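Local coordinates for protein cytochrome b5 reductase 4 (Homo sapiens, PDB 3LF5) that carries electrons through a heme held in a cytochrome b5-like domain, probably passing on reducing power taken from NADH by its flavin-containing reductase domain, at residues Asp21-Ile26 against Cys75-Met80; Cys25-Val30 against Leu58-His63; Pro35-His40 against Asp45-Ala50. One frame throughout, in Å; residues are numbered along the deposited sequence.

How the contacts relate
Following the chain from its N terminus, strand 21-26 is the first to enter a contact, and it takes part in two of the three. Contact 2 brings its end and the following turn, 25-30, to 58-63 of helix 56-63, which supplies one heme ligand. Within that loop lies contact 3, a short local closure in which 35-40, carrying the other heme ligand, packs on 45-50. Contact 1 starts from the same strand as contact 2 and closes the widest loop, at 75-80, which holds the last strand, 76-80; contact 3 lies wholly within both loops. Contacts 2 and 3 meet the heme from opposite sides, while contact 1 lies in the sheet behind the pocket; strand 29-32 pairs with both its strands.

Contact 1 of 3, residues Asp21-Ile26 against Cys75-Met80; sequences DCWICI and CLVGRM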
loop_
_atom_site.group_PDB
_atom_site.type_symbol
_atom_site.label_atom_id
_atom_site.label_comp_id
_atom_site.label_asym_id
_atom_site.label_seq_id
_atom_site.Cartn_x
_atom_site.Cartn_y
_atom_site.Cartn_z
ATOM N N ASP A 21 9.252 -8.090 7.797
ATOM C CA ASP A 21 9.256 -6.756 8.373
ATOM C C ASP A 21 8.042 -6.032 7.813
ATOM O O ASP A 21 8.125 -5.229 6.878
ATOM C CB ASP A 21 10.548 -6.021 8.044
ATOM C CG ASP A 21 10.666 -4.684 8.747
ATOM O OD1 ASP A 21 9.829 -4.353 9.599
ATOM O OD2 ASP A 21 11.661 -3.988 8.469
ATOM N N CYS A 22 6.892 -6.371 8.391
ATOM C CA CYS A 22 5.599 -6.002 7.861
ATOM C C CYS A 22 4.841 -5.191 8.875
ATOM O O CYS A 22 4.447 -5.718 9.917
ATOM C CB CYS A 22 4.769 -7.255 7.549
ATOM S SG CYS A 22 3.217 -6.912 6.704
ATOM N N TRP A 23 4.658 -3.903 8.592
ATOM C CA TRP A 23 3.797 -3.064 9.419
ATOM C C TRP A 23 2.493 -2.800 8.678
ATOM O O TRP A 23 2.476 -2.559 7.483
ATOM C CB TRP A 23 4.443 -1.718 9.769
ATOM C CG TRP A 23 5.663 -1.774 10.651
ATOM C CD1 TRP A 23 6.327 -2.857 11.098
ATOM C CD2 TRP A 23 6.356 -0.635 11.150
ATOM N NE1 TRP A 23 7.386 -2.473 11.897
ATOM C CE2 TRP A 23 7.424 -1.103 11.922
ATOM C CE3 TRP A 23 6.171 0.743 11.031
ATOM C CZ2 TRP A 23 8.330 -0.230 12.549
ATOM C CZ3 TRP A 23 7.051 1.594 11.656
ATOM C CH2 TRP A 23 8.122 1.106 12.402
ATOM N N ILE A 24 1.398 -2.777 9.441
ATOM C CA ILE A 24 0.092 -2.418 8.903
ATOM C C ILE A 24 -0.562 -1.425 9.851
ATOM O O ILE A 24 -0.468 -1.572 11.077
ATOM C CB ILE A 24 -0.826 -3.658 8.723
ATOM C CG1 ILE A 24 -0.197 -4.680 7.791
ATOM C CG2 ILE A 24 -2.210 -3.303 8.249
ATOM C CD1 ILE A 24 -0.974 -6.023 7.682
ATOM N N CYS A 25 -1.223 -0.431 9.267
ATOM C CA CYS A 25 -2.015 0.520 10.012
ATOM C C CYS A 25 -3.486 0.112 9.981
ATOM O O CYS A 25 -4.015 -0.144 8.906
ATOM C CB CYS A 25 -1.845 1.901 9.389
ATOM S SG CYS A 25 -2.999 3.143 9.950
ATOM N N ILE A 26 -4.123 0.014 11.144
ATOM C CA ILE A 26 -5.548 -0.213 11.268
ATOM C C ILE A 26 -6.118 0.901 12.136
ATOM O O ILE A 26 -5.745 1.063 13.290
ATOM C CB ILE A 26 -5.896 -1.577 11.893
ATOM C CG1 ILE A 26 -5.235 -2.738 11.134
ATOM C CG2 ILE A 26 -7.422 -1.747 11.948
ATOM C CD1 ILE A 26 -5.798 -3.029 9.775
ATOM N N CYS A 75 2.476 -6.088 19.724
ATOM C CA CYS A 75 3.071 -5.734 18.428
ATOM C C CYS A 75 2.777 -4.298 18.037
ATOM O O CYS A 75 3.086 -3.904 16.920
ATOM C CB CYS A 75 2.452 -6.560 17.298
ATOM S SG CYS A 75 2.713 -8.299 17.314
ATOM N N LEU A 76 2.158 -3.522 18.915
ATOM C CA LEU A 76 1.833 -2.129 18.642
ATOM C C LEU A 76 3.103 -1.294 18.523
ATOM O O LEU A 76 3.906 -1.229 19.442
ATOM C CB LEU A 76 0.934 -1.579 19.738
ATOM C CG LEU A 76 0.506 -0.123 19.589
ATOM C CD1 LEU A 76 -0.370 0.103 18.368
ATOM C CD2 LEU A 76 -0.217 0.318 20.843
ATOM N N VAL A 77 3.276 -0.639 17.393
ATOM C CA VAL A 77 4.416 0.241 17.108
ATOM C C VAL A 77 4.125 1.666 17.568
ATOM O O VAL A 77 4.993 2.350 18.098
ATOM C CB VAL A 77 4.722 0.235 15.601
ATOM C CG1 VAL A 77 5.774 1.296 15.220
ATOM C CG2 VAL A 77 5.100 -1.170 15.131
ATOM N N GLY A 78 2.898 2.108 17.338
ATOM C CA GLY A 78 2.528 3.468 17.634
ATOM C C GLY A 78 1.368 3.906 16.764
ATOM O O GLY A 78 0.467 3.132 16.471
ATOM N N ARG A 79 1.376 5.193 16.425
ATOM C CA ARG A 79 0.265 5.835 15.752
ATOM C C ARG A 79 0.734 6.545 14.502
ATOM O O ARG A 79 1.838 7.076 14.453
ATOM C CB ARG A 79 -0.389 6.859 16.673
ATOM C CG ARG A 79 -0.900 6.266 17.977
ATOM C CD ARG A 79 -1.982 5.237 17.752
ATOM N NE ARG A 79 -2.947 5.866 16.876
ATOM C CZ ARG A 79 -3.896 6.689 17.275
ATOM N NH1 ARG A 79 -4.120 6.867 18.589
ATOM N NH2 ARG A 79 -4.637 7.297 16.351
ATOM N N MET A 80 -0.136 6.605 13.496
ATOM C CA MET A 80 0.156 7.359 12.300
ATOM C C MET A 80 0.241 8.839 12.612
ATOM O O MET A 80 -0.556 9.382 13.378
ATOM C CB MET A 80 -0.899 7.153 11.228
ATOM C CG MET A 80 -0.927 5.775 10.628
ATOM S SD MET A 80 0.612 5.176 9.915
ATOM C CE MET A 80 0.883 6.303 8.580
#
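Trp23 sets its CG beside the backbone N and anti to the carbonyl carbon (chi1 -66°), which stands the indole up from strand 21-26 with one face against Val77; the valine turns CG1 anti to its own backbone N (chi1 172°), and both of its methyls meet the ring. CG1 of Val77 sits over the face of the Trp23 six-membered ring, 3.9 Å from its centroid, in a CH-pi contact. CG2 of Val77 lies above the middle of the indole, coming within 4.0 Å of Trp23 CE2. A branched side chain suits this place because its two methyls spread over one broad aromatic face. Farther along, Cys25 SG touches Met80 CG at 3.4 Å, and the methionine chain, bent at chi2 and chi3, folds its SD back to 4.1 Å from Cys25 CB. A small thiol suits a place where the methionine comes this close.

The two strands are not paired: strand 29-32 lies between them in the sheet, and Val77 and Gly78 both face Val30 in a classic beta bulge. Gly78 takes backbone angles that would bring any side chain into collision with the carbonyl O of Val77, so glycine suits the bulge. Ile6 and Val8 of strand 6-8 and Leu13 of helix 10-15 extend the apolar cluster. Its chemistry is therefore dispersion and CH-pi packing among carbon, sulfur and the indole, a partly buried cluster joining two strands across an intervening one.

Contact 2 of 3, residues Cys25-Val30 against Leu58-His63; sequences CIRGFV and LFDQVH. With HEM (protoporphyrin IX containing Fe), chain C.
Arg27 meets Asp60 end-on, each terminal nitrogen of the guanidinium taking one carboxylate oxygen in the conformer described here, one of two modelled for the arginine. Arg27 NH2 donates to Asp60 OD1 at 2.8 Å, and Arg27 NH1 to Asp60 OD2 at 2.9 Å. Both oxygens use their syn lone pairs, the bonds are close to straight, and the two flat groups are only 13° from coplanar, the classic bidentate salt bridge. Arginine suits the place because its long chain, bent at chi3 (-79°), can carry two parallel N-H groups from an exposed turn to the helix. Were Asp60 replaced by an alanine, the Arg27 guanidinium would probably lose its charge partner and be free to swing away from the helix.

Beside the bridge, Arg27 NH2 also lies 3.8 Å from Phe59 CD2. Ile26 reaches the same phenylalanine from the strand, its CD1 3.9 Å from Phe59 CB, the side chains crossing at about a right angle. Phe59 in turn points a ring edge at the heme, with CE1 3.9 Å from HEM C2C, while His63 ND1 lies over its face. The histidine NE2 binds the heme iron at 2.0 Å; Val62 packs its CG2 against the porphyrin, and its CG1 lies over the imidazole face.

The type I' turn from Ile26 to Phe29 presents Ile26 and Arg27, Gly28 taking its positive phi readily, while the bond from His63 N to Phe59 O fixes the helix turn carrying both rings. Thr56 OG1 receives the N-H of Arg27. Tyr68 of helix 68-71 meets Phe59 edge-to-face and touches Ile26 and Arg27, so the hairpin between strands 21-26 and 29-32 is packed against both helix 56-63 and helix 68-71.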
loop_
_atom_site.group_PDB
_atom_site.type_symbol
_atom_site.label_atom_id
_atom_site.label_comp_id
_atom_site.label_asym_id
_atom_site.label_seq_id
_atom_site.Cartn_x
_atom_site.Cartn_y
_atom_site.Cartn_z
ATOM N N CYS A 25 -1.223 -0.431 9.267
ATOM C CA CYS A 25 -2.015 0.520 10.012
ATOM C C CYS A 25 -3.486 0.112 9.981
ATOM O O CYS A 25 -4.015 -0.144 8.906
ATOM C CB CYS A 25 -1.845 1.901 9.389
ATOM S SG CYS A 25 -2.999 3.143 9.950
ATOM N N ILE A 26 -4.123 0.014 11.144
ATOM C CA ILE A 26 -5.548 -0.213 11.268
ATOM C C ILE A 26 -6.118 0.901 12.136
ATOM O O ILE A 26 -5.745 1.063 13.290
ATOM C CB ILE A 26 -5.896 -1.577 11.893
ATOM C CG1 ILE A 26 -5.235 -2.738 11.134
ATOM C CG2 ILE A 26 -7.422 -1.747 11.948
ATOM C CD1 ILE A 26 -5.798 -3.029 9.775
ATOM N N ARG A 27 -6.985 1.717 11.540
ATOM C CA ARG A 27 -7.638 2.838 12.244
ATOM C C ARG A 27 -6.640 3.703 13.007
ATOM O O ARG A 27 -6.869 4.110 14.142
ATOM C CB ARG A 27 -8.786 2.352 13.147
ATOM C CG ARG A 27 -10.160 2.480 12.499
ATOM C CD ARG A 27 -11.249 1.781 13.303
ATOM N NE ARG A 27 -11.224 0.343 13.071
ATOM C CZ ARG A 27 -11.786 -0.252 12.026
ATOM N NH1 ARG A 27 -12.443 0.462 11.116
ATOM N NH2 ARG A 27 -11.682 -1.570 11.896
ATOM N N GLY A 28 -5.519 3.978 12.351
ATOM C CA GLY A 28 -4.487 4.871 12.870
ATOM C C GLY A 28 -3.466 4.224 13.785
ATOM O O GLY A 28 -2.466 4.855 14.129
ATOM N N PHE A 29 -3.688 2.974 14.165
ATOM C CA PHE A 29 -2.757 2.239 15.016
ATOM C C PHE A 29 -1.868 1.387 14.137
ATOM O O PHE A 29 -2.370 0.683 13.233
ATOM C CB PHE A 29 -3.552 1.360 15.993
ATOM C CG PHE A 29 -4.179 2.131 17.129
ATOM C CD1 PHE A 29 -3.708 1.972 18.421
ATOM C CD2 PHE A 29 -5.209 3.022 16.920
ATOM C CE1 PHE A 29 -4.282 2.665 19.490
ATOM C CE2 PHE A 29 -5.766 3.734 17.979
ATOM C CZ PHE A 29 -5.303 3.548 19.252
ATOM N N VAL A 30 -0.563 1.421 14.390
ATOM C CA VAL A 30 0.392 0.709 13.527
ATOM C C VAL A 30 0.908 -0.506 14.285
ATOM O O VAL A 30 1.349 -0.399 15.425
ATOM C CB VAL A 30 1.568 1.631 13.094
ATOM C CG1 VAL A 30 2.566 0.893 12.241
ATOM C CG2 VAL A 30 1.053 2.857 12.370
ATOM N N LEU A 58 -9.368 -3.090 3.859
ATOM C CA LEU A 58 -9.303 -4.525 3.651
ATOM C C LEU A 58 -9.826 -5.264 4.892
ATOM O O LEU A 58 -10.584 -6.226 4.777
ATOM C CB LEU A 58 -7.871 -4.960 3.347
ATOM C CG LEU A 58 -7.348 -4.616 1.949
ATOM C CD1 LEU A 58 -5.823 -4.809 1.865
ATOM C CD2 LEU A 58 -8.062 -5.464 0.888
ATOM N N PHE A 59 -9.363 -4.840 6.063
ATOM C CA PHE A 59 -9.754 -5.469 7.331
ATOM C C PHE A 59 -11.284 -5.414 7.492
ATOM O O PHE A 59 -11.923 -6.399 7.873
ATOM C CB PHE A 59 -9.047 -4.718 8.478
ATOM C CG PHE A 59 -9.302 -5.268 9.862
ATOM C CD1 PHE A 59 -8.422 -6.168 10.432
ATOM C CD2 PHE A 59 -10.431 -4.908 10.585
ATOM C CE1 PHE A 59 -8.665 -6.677 11.714
ATOM C CE2 PHE A 59 -10.682 -5.418 11.834
ATOM C CZ PHE A 59 -9.791 -6.314 12.386
ATOM N N ASP A 60 -11.851 -4.245 7.193
ATOM C CA ASP A 60 -13.280 -4.050 7.384
ATOM C C ASP A 60 -14.104 -4.839 6.362
ATOM O O ASP A 60 -15.267 -5.121 6.597
ATOM C CB ASP A 60 -13.639 -2.573 7.317
ATOM C CG ASP A 60 -13.267 -1.819 8.565
ATOM O OD1 ASP A 60 -12.880 -2.454 9.572
ATOM O OD2 ASP A 60 -13.360 -0.578 8.529
ATOM N N GLN A 61 -13.522 -5.149 5.221
ATOM C CA GLN A 61 -14.246 -5.895 4.190
ATOM C C GLN A 61 -14.316 -7.384 4.469
ATOM O O GLN A 61 -15.145 -8.077 3.879
ATOM C CB GLN A 61 -13.681 -5.585 2.811
ATOM C CG GLN A 61 -12.558 -6.366 2.277
ATOM C CD GLN A 61 -12.226 -5.952 0.832
ATOM O OE1 GLN A 61 -12.514 -4.829 0.424
ATOM N NE2 GLN A 61 -11.601 -6.851 0.077
ATOM N N VAL A 62 -13.458 -7.877 5.369
ATOM C CA VAL A 62 -13.442 -9.301 5.680
ATOM C C VAL A 62 -13.874 -9.621 7.100
ATOM O O VAL A 62 -14.500 -10.656 7.321
ATOM C CB VAL A 62 -12.063 -9.926 5.369
ATOM C CG1 VAL A 62 -10.916 -9.267 6.107
ATOM C CG2 VAL A 62 -12.119 -11.431 5.575
ATOM N N HIS A 63 -13.533 -8.788 8.080
ATOM C CA HIS A 63 -13.866 -9.083 9.473
ATOM C C HIS A 63 -13.791 -7.846 10.343
ATOM O O HIS A 63 -12.898 -7.680 11.164
ATOM C CB HIS A 63 -12.997 -10.204 10.062
ATOM C CG HIS A 63 -11.547 -10.145 9.691
ATOM N ND1 HIS A 63 -10.760 -9.034 9.889
ATOM C CD2 HIS A 63 -10.720 -11.107 9.241
ATOM C CE1 HIS A 63 -9.522 -9.309 9.522
ATOM N NE2 HIS A 63 -9.468 -10.570 9.131
HETATM C CHA HEM C . -9.706 -14.454 8.999
HETATM C CHB HEM C . -8.116 -11.577 5.440
HETATM C CHC HEM C . -5.980 -8.723 8.646
HETATM C CHD HEM C . -7.379 -11.672 12.177
HETATM C C1A HEM C . -9.450 -13.911 7.771
HETATM C C2A HEM C . -9.927 -14.403 6.512
HETATM C C3A HEM C . -9.487 -13.632 5.536
HETATM C C4A HEM C . -8.697 -12.595 6.147
HETATM C CMA HEM C . -9.764 -13.753 4.021
HETATM C CAA HEM C . -10.823 -15.626 6.362
HETATM C CBA HEM C . -12.217 -15.024 6.334
HETATM C CGA HEM C . -13.253 -15.971 5.847
HETATM O O1A HEM C . -14.416 -15.605 6.127
HETATM O O2A HEM C . -12.934 -17.031 5.225
HETATM C C1B HEM C . -7.457 -10.512 5.988
HETATM C C2B HEM C . -6.903 -9.390 5.266
HETATM C C3B HEM C . -6.309 -8.597 6.151
HETATM C C4B HEM C . -6.480 -9.192 7.466
HETATM C CMB HEM C . -6.994 -9.186 3.747
HETATM C CAB HEM C . -5.586 -7.271 5.832
HETATM C CBB HEM C . -5.676 -6.219 6.655
HETATM C C1C HEM C . -6.100 -9.323 9.866
HETATM C C2C HEM C . -5.499 -8.917 11.116
HETATM C C3C HEM C . -5.916 -9.752 12.055
HETATM C C4C HEM C . -6.772 -10.704 11.459
HETATM C CMC HEM C . -4.563 -7.731 11.330
HETATM C CAC HEM C . -5.594 -9.815 13.549
HETATM C CBC HEM C . -5.496 -8.707 14.254
HETATM C C1D HEM C . -8.232 -12.602 11.679
HETATM C C2D HEM C . -9.061 -13.437 12.497
HETATM C C3D HEM C . -9.788 -14.326 11.510
HETATM C C4D HEM C . -9.325 -13.925 10.199
HETATM C CMD HEM C . -9.155 -13.415 14.032
HETATM C CAD HEM C . -10.847 -15.372 11.871
HETATM C CBD HEM C . -12.187 -14.674 12.159
HETATM C CGD HEM C . -13.166 -15.781 12.514
HETATM O O1D HEM C . -12.862 -16.596 13.416
HETATM O O2D HEM C . -14.237 -15.838 11.861
HETATM N NA HEM C . -8.677 -12.794 7.511
HETATM N NB HEM C . -7.191 -10.371 7.328
HETATM N NC HEM C . -6.884 -10.428 10.120
HETATM N ND HEM C . -8.406 -12.895 10.353
HETATM FE FE HEM C . -7.783 -11.605 8.855
#

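Contact 3 of 3, residues Pro35-His40 against Asp45-Ala50; sequences PYMEYH and DELMRA. With HEM (protoporphyrin IX containing Fe), chain C; SO4 (sulfate ion), chain D.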
loop_
_atom_site.group_PDB
_atom_site.type_symbol
_atom_site.label_atom_id
_atom_site.label_comp_id
_atom_site.label_asym_id
_atom_site.label_seq_id
_atom_site.Cartn_x
_atom_site.Cartn_y
_atom_site.Cartn_z
ATOM N N PRO A 35 5.327 -11.100 13.380
ATOM C CA PRO A 35 5.176 -12.299 14.226
ATOM C C PRO A 35 3.809 -12.980 14.143
ATOM O O PRO A 35 3.669 -14.146 14.493
ATOM C CB PRO A 35 5.425 -11.790 15.654
ATOM C CG PRO A 35 5.629 -10.367 15.563
ATOM C CD PRO A 35 5.589 -9.889 14.168
ATOM N N TYR A 36 2.816 -12.256 13.651
ATOM C CA TYR A 36 1.456 -12.777 13.517
ATOM C C TYR A 36 1.260 -13.517 12.188
ATOM O O TYR A 36 0.295 -14.278 12.044
ATOM C CB TYR A 36 0.437 -11.621 13.611
ATOM C CG TYR A 36 -1.025 -12.070 13.590
ATOM C CD1 TYR A 36 -1.505 -12.962 14.540
ATOM C CD2 TYR A 36 -1.889 -11.641 12.601
ATOM C CE1 TYR A 36 -2.821 -13.407 14.489
ATOM C CE2 TYR A 36 -3.163 -12.071 12.566
ATOM C CZ TYR A 36 -3.644 -12.960 13.496
ATOM O OH TYR A 36 -4.947 -13.414 13.427
ATOM N N MET A 37 2.140 -13.271 11.210
ATOM C CA MET A 37 1.983 -13.838 9.875
ATOM C C MET A 37 1.649 -15.314 9.896
ATOM O O MET A 37 0.724 -15.742 9.198
ATOM C CB MET A 37 3.275 -13.659 9.073
ATOM C CG MET A 37 3.357 -12.403 8.323
ATOM S SD MET A 37 2.294 -12.311 6.871
ATOM C CE MET A 37 2.473 -10.540 6.768
ATOM N N GLU A 38 2.409 -16.081 10.675
ATOM C CA GLU A 38 2.271 -17.534 10.659
ATOM C C GLU A 38 0.976 -18.023 11.329
ATOM O O GLU A 38 0.629 -19.190 11.174
ATOM C CB GLU A 38 3.483 -18.185 11.323
ATOM C CG GLU A 38 3.528 -18.013 12.821
ATOM C CD GLU A 38 4.602 -18.865 13.460
ATOM O OE1 GLU A 38 4.452 -20.106 13.470
ATOM O OE2 GLU A 38 5.588 -18.299 13.951
ATOM N N TYR A 39 0.262 -17.156 12.059
ATOM C CA TYR A 39 -0.949 -17.493 12.792
ATOM C C TYR A 39 -2.241 -17.022 12.120
ATOM O O TYR A 39 -3.315 -17.526 12.459
ATOM C CB TYR A 39 -0.901 -16.919 14.228
ATOM C CG TYR A 39 0.259 -17.402 15.046
ATOM C CD1 TYR A 39 0.309 -18.704 15.509
ATOM C CD2 TYR A 39 1.323 -16.564 15.337
ATOM C CE1 TYR A 39 1.377 -19.163 16.263
ATOM C CE2 TYR A 39 2.398 -17.013 16.086
ATOM C CZ TYR A 39 2.415 -18.319 16.550
ATOM O OH TYR A 39 3.475 -18.766 17.300
ATOM N N HIS A 40 -2.179 -16.033 11.236
ATOM C CA HIS A 40 -3.388 -15.428 10.673
ATOM C C HIS A 40 -4.285 -16.483 10.049
ATOM O O HIS A 40 -3.859 -17.170 9.123
ATOM C CB HIS A 40 -2.989 -14.407 9.622
ATOM C CG HIS A 40 -4.149 -13.713 8.982
ATOM N ND1 HIS A 40 -4.299 -13.605 7.621
ATOM C CD2 HIS A 40 -5.255 -13.156 9.535
ATOM C CE1 HIS A 40 -5.428 -12.962 7.365
ATOM N NE2 HIS A 40 -6.024 -12.668 8.512
ATOM N N ASP A 45 -0.592 -14.607 2.510
ATOM C CA ASP A 45 -0.802 -13.800 1.312
ATOM C C ASP A 45 -1.857 -12.724 1.536
ATOM O O ASP A 45 -1.679 -11.596 1.139
ATOM C CB ASP A 45 -1.208 -14.679 0.122
ATOM C CG ASP A 45 -0.066 -15.535 -0.419
ATOM O OD1 ASP A 45 1.093 -15.374 -0.003
ATOM O OD2 ASP A 45 -0.355 -16.384 -1.289
ATOM N N GLU A 46 -2.946 -13.082 2.200
ATOM C CA GLU A 46 -4.003 -12.117 2.455
ATOM C C GLU A 46 -3.494 -10.983 3.344
ATOM O O GLU A 46 -3.739 -9.804 3.055
ATOM C CB GLU A 46 -5.233 -12.774 3.089
ATOM C CG GLU A 46 -6.049 -13.616 2.126
ATOM C CD GLU A 46 -6.957 -12.819 1.233
ATOM O OE1 GLU A 46 -7.167 -11.619 1.460
ATOM O OE2 GLU A 46 -7.496 -13.412 0.286
ATOM N N LEU A 47 -2.803 -11.318 4.424
ATOM C CA LEU A 47 -2.319 -10.302 5.319
ATOM C C LEU A 47 -1.319 -9.389 4.561
ATOM O O LEU A 47 -1.296 -8.170 4.730
ATOM C CB LEU A 47 -1.700 -10.964 6.550
ATOM C CG LEU A 47 -1.341 -10.059 7.703
ATOM C CD1 LEU A 47 -2.516 -9.222 8.173
ATOM C CD2 LEU A 47 -0.806 -10.934 8.815
ATOM N N MET A 48 -0.497 -9.982 3.713
ATOM C CA MET A 48 0.464 -9.219 2.923
ATOM C C MET A 48 -0.159 -8.227 1.945
ATOM O O MET A 48 0.525 -7.313 1.497
ATOM C CB MET A 48 1.380 -10.164 2.132
ATOM C CG MET A 48 2.454 -10.791 3.012
ATOM S SD MET A 48 3.661 -9.614 3.670
ATOM C CE MET A 48 4.447 -9.005 2.170
ATOM N N ARG A 49 -1.447 -8.364 1.615
ATOM C CA ARG A 49 -2.116 -7.389 0.775
ATOM C C ARG A 49 -2.042 -6.005 1.387
ATOM O O ARG A 49 -2.106 -5.012 0.657
ATOM C CB ARG A 49 -3.574 -7.768 0.564
ATOM C CG ARG A 49 -3.745 -9.029 -0.271
ATOM C CD ARG A 49 -5.176 -9.441 -0.280
ATOM N NE ARG A 49 -5.983 -8.510 -1.051
ATOM C CZ ARG A 49 -7.305 -8.543 -1.103
ATOM N NH1 ARG A 49 -7.983 -9.470 -0.441
ATOM N NH2 ARG A 49 -7.944 -7.638 -1.817
ATOM N N ALA A 50 -1.915 -5.924 2.712
ATOM C CA ALA A 50 -1.889 -4.651 3.432
ATOM C C ALA A 50 -0.486 -4.260 3.870
ATOM O O ALA A 50 -0.327 -3.269 4.551
ATOM C CB ALA A 50 -2.843 -4.676 4.643
HETATM C CHA HEM C . -9.706 -14.454 8.999
HETATM C CHB HEM C . -8.116 -11.577 5.440
HETATM C CHC HEM C . -5.980 -8.723 8.646
HETATM C CHD HEM C . -7.379 -11.672 12.177
HETATM C C1A HEM C . -9.450 -13.911 7.771
HETATM C C2A HEM C . -9.927 -14.403 6.512
HETATM C C3A HEM C . -9.487 -13.632 5.536
HETATM C C4A HEM C . -8.697 -12.595 6.147
HETATM C CMA HEM C . -9.764 -13.753 4.021
HETATM C CAA HEM C . -10.823 -15.626 6.362
HETATM C CBA HEM C . -12.217 -15.024 6.334
HETATM C CGA HEM C . -13.253 -15.971 5.847
HETATM O O1A HEM C . -14.416 -15.605 6.127
HETATM O O2A HEM C . -12.934 -17.031 5.225
HETATM C C1B HEM C . -7.457 -10.512 5.988
HETATM C C2B HEM C . -6.903 -9.390 5.266
HETATM C C3B HEM C . -6.309 -8.597 6.151
HETATM C C4B HEM C . -6.480 -9.192 7.466
HETATM C CMB HEM C . -6.994 -9.186 3.747
HETATM C CAB HEM C . -5.586 -7.271 5.832
HETATM C CBB HEM C . -5.676 -6.219 6.655
HETATM C C1C HEM C . -6.100 -9.323 9.866
HETATM C C2C HEM C . -5.499 -8.917 11.116
HETATM C C3C HEM C . -5.916 -9.752 12.055
HETATM C C4C HEM C . -6.772 -10.704 11.459
HETATM C CMC HEM C . -4.563 -7.731 11.330
HETATM C CAC HEM C . -5.594 -9.815 13.549
HETATM C CBC HEM C . -5.496 -8.707 14.254
HETATM C C1D HEM C . -8.232 -12.602 11.679
HETATM C C2D HEM C . -9.061 -13.437 12.497
HETATM C C3D HEM C . -9.788 -14.326 11.510
HETATM C C4D HEM C . -9.325 -13.925 10.199
HETATM C CMD HEM C . -9.155 -13.415 14.032
HETATM C CAD HEM C . -10.847 -15.372 11.871
HETATM C CBD HEM C . -12.187 -14.674 12.159
HETATM C CGD HEM C . -13.166 -15.781 12.514
HETATM O O1D HEM C . -12.862 -16.596 13.416
HETATM O O2D HEM C . -14.237 -15.838 11.861
HETATM N NA HEM C . -8.677 -12.794 7.511
HETATM N NB HEM C . -7.191 -10.371 7.328
HETATM N NC HEM C . -6.884 -10.428 10.120
HETATM N ND HEM C . -8.406 -12.895 10.353
HETATM FE FE HEM C . -7.783 -11.605 8.855
HETATM S S SO4 D . -1.055 -18.694 2.665
HETATM O O1 SO4 D . -1.038 -17.383 2.070
HETATM O O2 SO4 D . -0.310 -19.663 1.858
HETATM O O3 SO4 D . -0.596 -18.618 4.068
HETATM O O4 SO4 D . -2.444 -19.151 2.728
#
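The His40 imidazole has Glu46 CB at its edge, and Leu47 CB approaches it obliquely, 3.9 Å from His40 ND1; Tyr36 OH also lies at the imidazole edge. One face of the Tyr36 ring has the backbone N of His40 above it, toward the rim, and Leu47 CD2 comes to Tyr36 CD2 at 4.0 Å. His40 carries CG anti to its backbone N (chi1 -179°), directing NE2 to the heme iron at 2.1 Å, while ND1 is hydrogen-bonded to Gly43 O. This fixes the rotation of the imidazole and would probably make it a more electron-rich ligand. With His63 on the other side, it completes the bis-histidine ligation of cytochrome b5-like domains.

Leucine suits its place by its fork: Leu47 CD1 presses on the porphyrin, 3.5 Å from HEM CHC, and Leu47 CD2 lies 3.9 Å from Met37 CE. Flexible Met37 bends at chi2, and its CE also meets Met48 SD at 3.4 Å. At the pocket edge, Arg49 NH1 forms a salt bridge with Glu46 OE1 at 3.0 Å; the oxygen lies in the guanidinium plane and is met on its syn side, 20° out of the carboxylate plane.

A sulfate, probably from the crystallisation liquor, accepts the N-H of Asp45. Leu47 and Ala50 rest on Ile24 and both methionines on Cys22, so the loop after strand 29-32 and helix 44-48 pack on one side of the heme and on strand 21-26, Leu47 touching both.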